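Local coordinates for protein restriction endonuclease S subunits (Thermoanaerobacter tengcongensis, PDB 3OKG) that probably serves as the DNA-binding specificity subunit of a type I restriction-modification methyltransferase, which is built from M and S polypeptides, at residues Asp320-Phe325 and Val358-Pro363; Ala214-His219 and Arg324-Tyr329; Gly287-Ser292 and Tyr329-Leu334; Gly312-Arg317 and Lys353-Val358. All coordinates share one frame; numbering follows the deposited sequence.

Contact 1. Residues Asp320-Phe325 and Val358-Pro363; sequences DSLERF and VFIPLP
The flat group at the centre of this contact is the peptide joining Ser321 to Leu322, and both methyls of Leu362 lie to one side of its plane. Leu362 CD1 comes to 3.5 Å from Ser321 O, while Leu362 CD2 turns toward the hydroxyl and stops 3.8 Å from Ser321 OG. Ser321 O also accepts a hydrogen bond from a water 2.7 Å away, and the same water donates a second one to Pro363 O. Gln368 NE2 binds both carbonyls as well. Leu322 has CG anti to the backbone N (chi1 171°), which sends its CD1 across the gap. There it meets Leu362 CD1 at 3.8 Å, the two side chains crossing at about a right angle, and Leu322 CD1 also touches Ile360 CD1 at 4.2 Å. No direct hydrogen bond links the segments; apolar methyls and one bridging water join them. The next residue, Glu323, is the N-cap of helix 324-333, and its OE2 forms a salt bridge with Arg369. The arrangement docks the turn before a helix onto strand 359-362 of a two-stranded antiparallel sheet, in a target-recognition domain near the start of helix 365-388.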
# COMPACT_ATOMS: atom_id res chain seq x y z
N ASP A 320 33.62 15.72 20.84
CA ASP A 320 32.91 16.99 20.76
C ASP A 320 32.90 17.59 19.35
O ASP A 320 31.99 18.33 19.01
CB ASP A 320 33.47 18.02 21.75
CG ASP A 320 33.39 17.54 23.19
OD1 ASP A 320 32.45 16.78 23.51
OD2 ASP A 320 34.26 17.93 23.99
N SER A 321 33.91 17.30 18.53
CA SER A 321 33.97 17.94 17.21
C SER A 321 33.11 17.25 16.16
O SER A 321 33.13 17.65 15.00
CB SER A 321 35.41 18.02 16.71
OG SER A 321 35.89 16.72 16.41
N LEU A 322 32.37 16.21 16.55
CA LEU A 322 31.59 15.41 15.59
C LEU A 322 30.14 15.26 16.07
O LEU A 322 29.90 14.78 17.18
CB LEU A 322 32.22 14.03 15.39
CG LEU A 322 31.42 12.99 14.57
CD1 LEU A 322 31.32 13.41 13.10
CD2 LEU A 322 32.08 11.62 14.66
N GLU A 323 29.19 15.69 15.23
CA GLU A 323 27.77 15.55 15.49
C GLU A 323 27.33 14.11 15.25
O GLU A 323 27.70 13.49 14.24
CB GLU A 323 26.96 16.47 14.56
CG GLU A 323 26.97 17.93 14.98
CD GLU A 323 26.18 18.17 16.26
OE1 GLU A 323 25.32 17.32 16.59
OE2 GLU A 323 26.40 19.20 16.93
N ARG A 324 26.53 13.59 16.17
CA ARG A 324 26.01 12.24 16.06
C ARG A 324 25.37 12.01 14.70
O ARG A 324 25.61 11.01 14.01
CB ARG A 324 24.93 12.04 17.13
CG ARG A 324 24.14 10.78 16.94
CD ARG A 324 23.59 10.29 18.26
NE ARG A 324 22.26 10.81 18.56
CZ ARG A 324 22.04 11.93 19.23
NH1 ARG A 324 23.06 12.67 19.64
NH2 ARG A 324 20.78 12.31 19.47
N PHE A 325 24.52 12.94 14.32
CA PHE A 325 23.77 12.77 13.08
C PHE A 325 24.57 12.97 11.80
O PHE A 325 24.21 12.43 10.75
CB PHE A 325 22.49 13.59 13.13
CG PHE A 325 21.49 13.04 14.13
CD1 PHE A 325 21.04 11.73 14.00
CD2 PHE A 325 21.06 13.80 15.20
CE1 PHE A 325 20.13 11.19 14.92
CE2 PHE A 325 20.15 13.27 16.12
CZ PHE A 325 19.70 11.96 15.98
N VAL A 358 38.57 4.78 8.72
CA VAL A 358 37.60 5.40 7.80
C VAL A 358 37.80 6.90 7.77
O VAL A 358 37.71 7.55 8.81
CB VAL A 358 36.16 5.11 8.29
CG1 VAL A 358 35.14 5.87 7.47
CG2 VAL A 358 35.89 3.60 8.25
N PHE A 359 38.08 7.48 6.60
CA PHE A 359 38.10 8.94 6.51
C PHE A 359 36.69 9.54 6.44
O PHE A 359 35.83 8.98 5.78
CB PHE A 359 38.91 9.41 5.29
CG PHE A 359 40.35 9.66 5.61
CD1 PHE A 359 40.75 10.83 6.25
CD2 PHE A 359 41.30 8.69 5.32
CE1 PHE A 359 42.08 11.06 6.57
CE2 PHE A 359 42.63 8.90 5.63
CZ PHE A 359 43.02 10.10 6.26
N ILE A 360 36.48 10.67 7.10
CA ILE A 360 35.20 11.38 7.05
C ILE A 360 35.48 12.87 6.92
O ILE A 360 36.40 13.39 7.56
CB ILE A 360 34.35 11.08 8.35
CG1 ILE A 360 32.96 11.76 8.31
CG2 ILE A 360 35.12 11.48 9.64
CD1 ILE A 360 32.07 11.36 9.55
N PRO A 361 34.70 13.58 6.07
CA PRO A 361 34.95 15.01 5.98
C PRO A 361 34.32 15.67 7.20
O PRO A 361 33.23 15.32 7.62
CB PRO A 361 34.19 15.45 4.71
CG PRO A 361 33.30 14.25 4.31
CD PRO A 361 33.47 13.17 5.36
N LEU A 362 35.01 16.62 7.77
CA LEU A 362 34.59 17.16 9.04
C LEU A 362 34.49 18.67 9.00
O LEU A 362 35.51 19.36 9.15
CB LEU A 362 35.55 16.71 10.17
CG LEU A 362 35.03 17.01 11.58
CD1 LEU A 362 33.95 15.97 12.01
CD2 LEU A 362 36.17 17.07 12.60
N PRO A 363 33.26 19.18 8.80
CA PRO A 363 32.98 20.61 8.91
C PRO A 363 33.04 21.05 10.35
O PRO A 363 33.01 20.20 11.25
CB PRO A 363 31.51 20.74 8.43
CG PRO A 363 31.18 19.42 7.77
CD PRO A 363 32.03 18.42 8.51
O HOH W 1 34.20 19.93 14.03

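Contact 2. Residues Ala214-His219 and Arg324-Tyr329; sequences AEVFPH and RFWLLY
Phe217 and Trp326 form an edge-to-face aromatic pair where the long helix 174-216, part of the protein's coiled-coil region, ends against helix 324-333 of the second DNA specificity domain. The tight part is this ring pair. The edge of Phe217 points at one face of the indole: CE1 stands over it, offset toward the rim, with Phe217 CE1 3.6 Å from Trp326 CZ2. The centroids of the phenyl and the six-membered indole ring are 5.0 Å apart, and the planes are inclined at 61°, well short of perpendicular. Phe217 is the first residue to leave helical backbone angles; with its CG anti to the carbonyl carbon (chi1 -61°) and that of Trp326 anti to the backbone N, phenyl and indole point at each other from opposite directions. Val216 CG2 lies over the centre of one face of the phenyl, and Tyr330 makes a further edge-to-face pair with the same ring. The indole is anchored by its NE1, which bonds to Pro361 O.

The looser, partly solvent-exposed side belongs to Val216, whose CB approaches Trp326 CH2 no closer than 4.2 Å. Tyr329 takes part mainly through its root: CB faces the phenyl, but the ring leads away and its hydroxyl bonds to Asp376 on helix 365-388. Next to CE1 on the phenyl, Phe217 CZ rests 4.0 Å from Tyr329 CB, and Phe217 CE2 lies obliquely 3.9 Å from Tyr329 O.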
# COMPACT_ATOMS: atom_id res chain seq x y z
N ALA A 214 25.92 12.63 -1.93
CA ALA A 214 27.10 12.59 -2.81
C ALA A 214 27.88 13.89 -2.81
O ALA A 214 29.11 13.91 -2.93
CB ALA A 214 26.71 12.21 -4.24
N GLU A 215 27.18 15.00 -2.68
CA GLU A 215 27.82 16.30 -2.68
C GLU A 215 28.55 16.57 -1.36
O GLU A 215 29.69 17.05 -1.35
CB GLU A 215 26.77 17.37 -2.96
CG GLU A 215 27.27 18.76 -3.04
CD GLU A 215 26.31 19.63 -3.82
OE1 GLU A 215 25.19 19.14 -4.10
OE2 GLU A 215 26.67 20.77 -4.15
N VAL A 216 27.90 16.25 -0.24
CA VAL A 216 28.50 16.58 1.05
C VAL A 216 29.53 15.54 1.46
O VAL A 216 30.39 15.82 2.32
CB VAL A 216 27.46 16.76 2.18
CG1 VAL A 216 26.48 17.88 1.86
CG2 VAL A 216 26.73 15.46 2.44
N PHE A 217 29.42 14.35 0.89
CA PHE A 217 30.31 13.25 1.21
C PHE A 217 31.10 12.85 -0.02
O PHE A 217 30.71 11.95 -0.77
CB PHE A 217 29.52 12.05 1.74
CG PHE A 217 28.75 12.34 3.00
CD1 PHE A 217 29.34 13.02 4.05
CD2 PHE A 217 27.43 11.92 3.13
CE1 PHE A 217 28.63 13.29 5.20
CE2 PHE A 217 26.72 12.18 4.28
CZ PHE A 217 27.32 12.87 5.32
N PRO A 218 32.21 13.54 -0.24
CA PRO A 218 33.03 13.34 -1.45
C PRO A 218 34.06 12.26 -1.07
O PRO A 218 34.16 11.88 0.09
CB PRO A 218 33.74 14.67 -1.69
CG PRO A 218 33.30 15.62 -0.65
CD PRO A 218 32.41 14.92 0.33
N HIS A 219 34.82 11.76 -2.04
CA HIS A 219 35.82 10.73 -1.77
C HIS A 219 36.96 11.36 -0.97
O HIS A 219 37.24 12.55 -1.13
CB HIS A 219 36.34 10.15 -3.08
CG HIS A 219 37.38 9.09 -2.91
ND1 HIS A 219 37.06 7.78 -2.64
CD2 HIS A 219 38.73 9.15 -2.97
CE1 HIS A 219 38.18 7.07 -2.55
NE2 HIS A 219 39.20 7.88 -2.74
N ARG A 324 26.53 13.59 16.17
CA ARG A 324 26.01 12.24 16.06
C ARG A 324 25.37 12.01 14.70
O ARG A 324 25.61 11.01 14.01
CB ARG A 324 24.93 12.04 17.13
CG ARG A 324 24.14 10.78 16.94
CD ARG A 324 23.59 10.29 18.26
NE ARG A 324 22.26 10.81 18.56
CZ ARG A 324 22.04 11.93 19.23
NH1 ARG A 324 23.06 12.67 19.64
NH2 ARG A 324 20.78 12.31 19.47
N PHE A 325 24.52 12.94 14.32
CA PHE A 325 23.77 12.77 13.08
C PHE A 325 24.57 12.97 11.80
O PHE A 325 24.21 12.43 10.75
CB PHE A 325 22.49 13.59 13.13
CG PHE A 325 21.49 13.04 14.13
CD1 PHE A 325 21.04 11.73 14.00
CD2 PHE A 325 21.06 13.80 15.20
CE1 PHE A 325 20.13 11.19 14.92
CE2 PHE A 325 20.15 13.27 16.12
CZ PHE A 325 19.70 11.96 15.98
N TRP A 326 25.68 13.71 11.90
CA TRP A 326 26.62 13.80 10.75
C TRP A 326 27.23 12.42 10.50
O TRP A 326 27.26 11.91 9.37
CB TRP A 326 27.73 14.82 11.04
CG TRP A 326 28.72 15.04 9.92
CD1 TRP A 326 30.05 14.63 9.89
CD2 TRP A 326 28.50 15.74 8.68
NE1 TRP A 326 30.65 15.04 8.71
CE2 TRP A 326 29.72 15.73 7.96
CE3 TRP A 326 27.39 16.40 8.13
CZ2 TRP A 326 29.85 16.32 6.70
CZ3 TRP A 326 27.52 16.99 6.87
CH2 TRP A 326 28.74 16.95 6.17
N LEU A 327 27.70 11.81 11.59
CA LEU A 327 28.23 10.45 11.55
C LEU A 327 27.22 9.46 10.99
O LEU A 327 27.54 8.65 10.12
CB LEU A 327 28.62 10.01 12.97
CG LEU A 327 29.16 8.58 13.09
CD1 LEU A 327 30.32 8.37 12.13
CD2 LEU A 327 29.58 8.29 14.53
N LEU A 328 25.99 9.52 11.49
CA LEU A 328 24.94 8.60 11.06
C LEU A 328 24.66 8.70 9.56
O LEU A 328 24.56 7.68 8.87
CB LEU A 328 23.65 8.87 11.84
CG LEU A 328 22.64 7.72 11.80
CD1 LEU A 328 23.30 6.47 12.32
CD2 LEU A 328 21.39 8.05 12.65
N TYR A 329 24.48 9.91 9.05
CA TYR A 329 24.28 10.07 7.61
C TYR A 329 25.44 9.52 6.80
O TYR A 329 25.25 8.91 5.75
CB TYR A 329 24.09 11.53 7.25
CG TYR A 329 22.65 11.97 7.33
CD1 TYR A 329 22.25 12.95 8.23
CD2 TYR A 329 21.68 11.40 6.50
CE1 TYR A 329 20.93 13.36 8.32
CE2 TYR A 329 20.34 11.79 6.59
CZ TYR A 329 19.98 12.76 7.50
OH TYR A 329 18.68 13.16 7.59

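Contact 3. Residues Gly287-Ser292 and Tyr329-Leu334; sequences GDVLIS and YYLHYL
Val289 and Ile291 of strand 289-292 receive a single side chain of the facing helix, Leu331. The strand is entered through Gly287, whose positive phi of 115° is a conformation open chiefly to glycine, and whose backbone bonds to Ala303. Asp288 follows, its OD2 making a salt bridge with Arg317 and accepting a bond from the backbone N of Arg285. Val289 then turns its side chain to the helix. Its CG1, anti to the backbone N, reaches Leu331 tip to tip, with 3.7 Å between Val289 CG1 and Leu331 CD1. Leu290 points to the opposite side of the sheet, where it packs on Phe266 and Pro271. Ile291 comes back to the helix side, and its extended chain carries Ile291 CD1 to 4.2 Å from Leu331 CD2. The two methyls of Leu331 are thus divided between two strand residues; with CG anti to the carbonyl carbon (chi1 -66°), the fork of Leu331 is directed at the strand. Ser292 closes the segment with its hydroxyl bonded to Pro296 O. All three touching residues are buried and wholly apolar at their points of contact, and no hydrogen bond runs between the segments. Leu331 also packs on Leu316 of the adjoining strand, so its side chain spans two strands. This is helix-on-sheet packing: helix 324-333 lies against one side of the four-stranded antiparallel sheet of the second DNA specificity domain.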
# COMPACT_ATOMS: atom_id res chain seq x y z
N GLY A 287 22.90 8.22 22.57
CA GLY A 287 23.65 8.99 21.60
C GLY A 287 24.43 8.06 20.70
O GLY A 287 24.18 7.99 19.50
N ASP A 288 25.36 7.30 21.29
CA ASP A 288 26.26 6.47 20.50
C ASP A 288 25.58 5.75 19.36
O ASP A 288 24.44 5.27 19.47
CB ASP A 288 26.91 5.38 21.34
CG ASP A 288 27.56 5.92 22.59
OD1 ASP A 288 27.75 7.14 22.70
OD2 ASP A 288 27.88 5.10 23.49
N VAL A 289 26.29 5.67 18.25
CA VAL A 289 25.82 4.98 17.07
C VAL A 289 26.24 3.53 17.18
O VAL A 289 27.36 3.24 17.60
CB VAL A 289 26.44 5.63 15.80
CG1 VAL A 289 26.11 4.82 14.55
CG2 VAL A 289 25.93 7.08 15.65
N LEU A 290 25.33 2.62 16.84
CA LEU A 290 25.65 1.20 16.87
C LEU A 290 25.82 0.74 15.44
O LEU A 290 25.09 1.18 14.55
CB LEU A 290 24.53 0.38 17.55
CG LEU A 290 24.10 0.81 18.96
CD1 LEU A 290 22.84 0.08 19.40
CD2 LEU A 290 25.22 0.60 19.98
N ILE A 291 26.78 -0.13 15.19
CA ILE A 291 27.02 -0.59 13.83
C ILE A 291 27.29 -2.09 13.83
O ILE A 291 27.91 -2.60 14.75
CB ILE A 291 28.18 0.18 13.17
CG1 ILE A 291 28.31 -0.19 11.69
CG2 ILE A 291 29.48 -0.05 13.93
CD1 ILE A 291 29.05 0.86 10.89
N SER A 292 26.79 -2.79 12.81
CA SER A 292 26.95 -4.23 12.73
C SER A 292 28.32 -4.55 12.19
O SER A 292 28.70 -4.03 11.15
CB SER A 292 25.88 -4.85 11.83
OG SER A 292 26.15 -6.22 11.60
N TYR A 329 24.48 9.91 9.05
CA TYR A 329 24.28 10.07 7.61
C TYR A 329 25.44 9.52 6.80
O TYR A 329 25.25 8.91 5.75
CB TYR A 329 24.09 11.53 7.25
CG TYR A 329 22.65 11.97 7.33
CD1 TYR A 329 22.25 12.95 8.23
CD2 TYR A 329 21.68 11.40 6.50
CE1 TYR A 329 20.93 13.36 8.32
CE2 TYR A 329 20.34 11.79 6.59
CZ TYR A 329 19.98 12.76 7.50
OH TYR A 329 18.68 13.16 7.59
N TYR A 330 26.65 9.73 7.29
CA TYR A 330 27.85 9.29 6.56
C TYR A 330 27.88 7.77 6.49
O TYR A 330 28.07 7.19 5.43
CB TYR A 330 29.11 9.80 7.24
CG TYR A 330 30.37 9.60 6.42
CD1 TYR A 330 30.48 10.13 5.15
CD2 TYR A 330 31.46 8.90 6.95
CE1 TYR A 330 31.65 9.96 4.40
CE2 TYR A 330 32.61 8.72 6.21
CZ TYR A 330 32.71 9.25 4.95
OH TYR A 330 33.85 9.09 4.21
N LEU A 331 27.67 7.12 7.63
CA LEU A 331 27.67 5.66 7.70
C LEU A 331 26.59 5.04 6.83
O LEU A 331 26.79 4.00 6.22
CB LEU A 331 27.49 5.18 9.15
CG LEU A 331 28.61 5.49 10.14
CD1 LEU A 331 28.17 5.07 11.54
CD2 LEU A 331 29.95 4.83 9.78
N HIS A 332 25.44 5.70 6.77
CA HIS A 332 24.34 5.22 5.94
C HIS A 332 24.74 5.33 4.47
O HIS A 332 24.62 4.36 3.74
CB HIS A 332 23.05 6.00 6.22
CG HIS A 332 21.82 5.38 5.63
ND1 HIS A 332 21.05 6.00 4.67
CD2 HIS A 332 21.24 4.17 5.85
CE1 HIS A 332 20.04 5.21 4.33
NE2 HIS A 332 20.13 4.10 5.03
N TYR A 333 25.22 6.51 4.07
CA TYR A 333 25.74 6.72 2.72
C TYR A 333 26.82 5.71 2.33
O TYR A 333 26.91 5.31 1.18
CB TYR A 333 26.27 8.15 2.59
CG TYR A 333 27.06 8.44 1.34
CD1 TYR A 333 26.46 8.41 0.08
CD2 TYR A 333 28.40 8.79 1.42
CE1 TYR A 333 27.19 8.70 -1.07
CE2 TYR A 333 29.14 9.07 0.29
CZ TYR A 333 28.54 9.02 -0.95
OH TYR A 333 29.31 9.31 -2.07
N LEU A 334 27.64 5.30 3.30
CA LEU A 334 28.72 4.34 3.05
C LEU A 334 28.27 2.88 3.13
O LEU A 334 29.10 1.98 3.03
CB LEU A 334 29.84 4.52 4.08
CG LEU A 334 30.74 5.76 4.08
CD1 LEU A 334 31.92 5.52 5.02
CD2 LEU A 334 31.21 6.10 2.67

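Contact 4. Residues Gly312-Arg317 and Lys353-Val358; sequences GLAALR and KDLQNV
Leu355 has chi1 at -105° and chi2 at 21°, both away from the staggered positions, and this twisted side chain is what brings its CD2 down onto the sheet. Leu316 lies nearer a standard form, with CG roughly anti to its carbonyl carbon (chi1 -45°), which lifts its methyls toward the helix. Ala314 needs no torsion: its CB points toward the other segment and comes to 3.8 Å from Leu355 CD2. Two residues further along strand 313-318, on the same side, Leu316 CD2 sits 4.2 Å from Leu355 CD2. One methyl therefore serves both strand residues, and the small alanine is consistent with the close approach of the helix, 9.1 Å between Ala314 CA and Leu355 CA. Ile239 of the neighbouring strand 237-241 and Ile350 also pack on Leu355, while Leu327 of helix 324-333 packs on Leu316. All three touching residues are buried. With no hydrogen bond or charge pair across the segments, the short helix 352-357 is held to this strand by van der Waals contact and exclusion of water, forces that fix its distance but set little direction.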
# COMPACT_ATOMS: atom_id res chain seq x y z
N GLY A 312 28.64 -8.92 17.69
CA GLY A 312 28.12 -8.50 16.40
C GLY A 312 28.12 -7.00 16.17
O GLY A 312 27.97 -6.54 15.03
N LEU A 313 28.30 -6.25 17.25
CA LEU A 313 28.20 -4.79 17.21
C LEU A 313 29.50 -4.08 17.57
O LEU A 313 30.34 -4.63 18.28
CB LEU A 313 27.13 -4.32 18.20
CG LEU A 313 25.71 -4.80 17.90
CD1 LEU A 313 24.75 -4.21 18.90
CD2 LEU A 313 25.33 -4.41 16.48
N ALA A 314 29.67 -2.87 17.04
CA ALA A 314 30.58 -1.89 17.62
C ALA A 314 29.72 -0.69 18.03
O ALA A 314 28.67 -0.45 17.44
CB ALA A 314 31.64 -1.49 16.60
N ALA A 315 30.14 0.05 19.05
CA ALA A 315 29.50 1.33 19.37
C ALA A 315 30.48 2.48 19.08
O ALA A 315 31.67 2.40 19.38
CB ALA A 315 29.07 1.36 20.81
N LEU A 316 29.97 3.55 18.47
CA LEU A 316 30.78 4.71 18.10
C LEU A 316 30.30 5.91 18.88
O LEU A 316 29.12 6.29 18.80
CB LEU A 316 30.64 5.00 16.60
CG LEU A 316 30.72 3.74 15.74
CD1 LEU A 316 30.27 4.05 14.31
CD2 LEU A 316 32.13 3.20 15.76
N ARG A 317 31.18 6.49 19.67
CA ARG A 317 30.77 7.61 20.50
C ARG A 317 31.50 8.84 20.03
O ARG A 317 32.71 8.96 20.24
CB ARG A 317 31.07 7.36 21.97
CG ARG A 317 30.49 8.46 22.86
CD ARG A 317 30.63 8.13 24.33
NE ARG A 317 29.84 6.96 24.72
CZ ARG A 317 30.30 5.92 25.41
NH1 ARG A 317 31.57 5.90 25.82
NH2 ARG A 317 29.50 4.91 25.70
N LYS A 353 40.41 -1.36 13.94
CA LYS A 353 41.30 -0.57 13.10
C LYS A 353 40.60 -0.10 11.82
O LYS A 353 40.73 1.05 11.44
CB LYS A 353 42.59 -1.33 12.80
CG LYS A 353 43.79 -0.79 13.56
CD LYS A 353 44.27 0.51 12.91
CE LYS A 353 45.74 0.82 13.23
NZ LYS A 353 46.36 1.69 12.17
N ASP A 354 39.85 -1.00 11.18
CA ASP A 354 39.04 -0.64 10.02
C ASP A 354 38.22 0.61 10.30
O ASP A 354 38.33 1.61 9.59
CB ASP A 354 38.11 -1.79 9.63
CG ASP A 354 38.86 -2.97 9.05
OD1 ASP A 354 40.06 -2.81 8.73
OD2 ASP A 354 38.25 -4.06 8.91
N LEU A 355 37.41 0.55 11.35
CA LEU A 355 36.52 1.65 11.71
C LEU A 355 37.30 2.91 11.99
O LEU A 355 36.93 3.99 11.55
CB LEU A 355 35.70 1.29 12.94
CG LEU A 355 34.23 0.93 12.77
CD1 LEU A 355 33.91 0.49 11.36
CD2 LEU A 355 33.83 -0.13 13.79
N GLN A 356 38.39 2.78 12.75
CA GLN A 356 39.18 3.94 13.11
C GLN A 356 39.80 4.60 11.87
O GLN A 356 40.07 5.80 11.88
CB GLN A 356 40.30 3.54 14.08
CG GLN A 356 39.83 3.15 15.49
CD GLN A 356 41.00 2.74 16.37
OE1 GLN A 356 42.00 2.22 15.89
NE2 GLN A 356 40.87 2.98 17.67
N ASN A 357 40.03 3.81 10.83
CA ASN A 357 40.76 4.28 9.65
C ASN A 357 39.88 4.90 8.56
O ASN A 357 40.40 5.44 7.58
CB ASN A 357 41.53 3.13 9.02
CG ASN A 357 42.84 2.85 9.72
OD1 ASN A 357 43.33 3.69 10.48
ND2 ASN A 357 43.41 1.68 9.46
N VAL A 358 38.57 4.78 8.72
CA VAL A 358 37.60 5.40 7.80
C VAL A 358 37.80 6.90 7.77
O VAL A 358 37.71 7.55 8.81
CB VAL A 358 36.16 5.11 8.29
CG1 VAL A 358 35.14 5.87 7.47
CG2 VAL A 358 35.89 3.60 8.25

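How the contacts relate
From the N terminus, contact 2 opens first, at the end of helix 174-216, and closes after 104 intervening residues on helix 324-333, so its loop takes in strands 229-232 to 313-318. Contact 3 opens next at strand 289-292, contact 4 at strand 313-318 and contact 1 in the turn at 320-325. They close in the order 2, 3, 4, 1. Contacts 3, 4 and 1 cross one another, contact 2 crosses 3 and 4, and contact 1 begins where contact 2 ends; none nests. Helix 324-333 serves contacts 1, 2 and 3. Neighbouring strands join contacts 3 and 4, and Val358 is shared by contacts 4 and 1. Together they tie sheet, short helices and coiled-coil region.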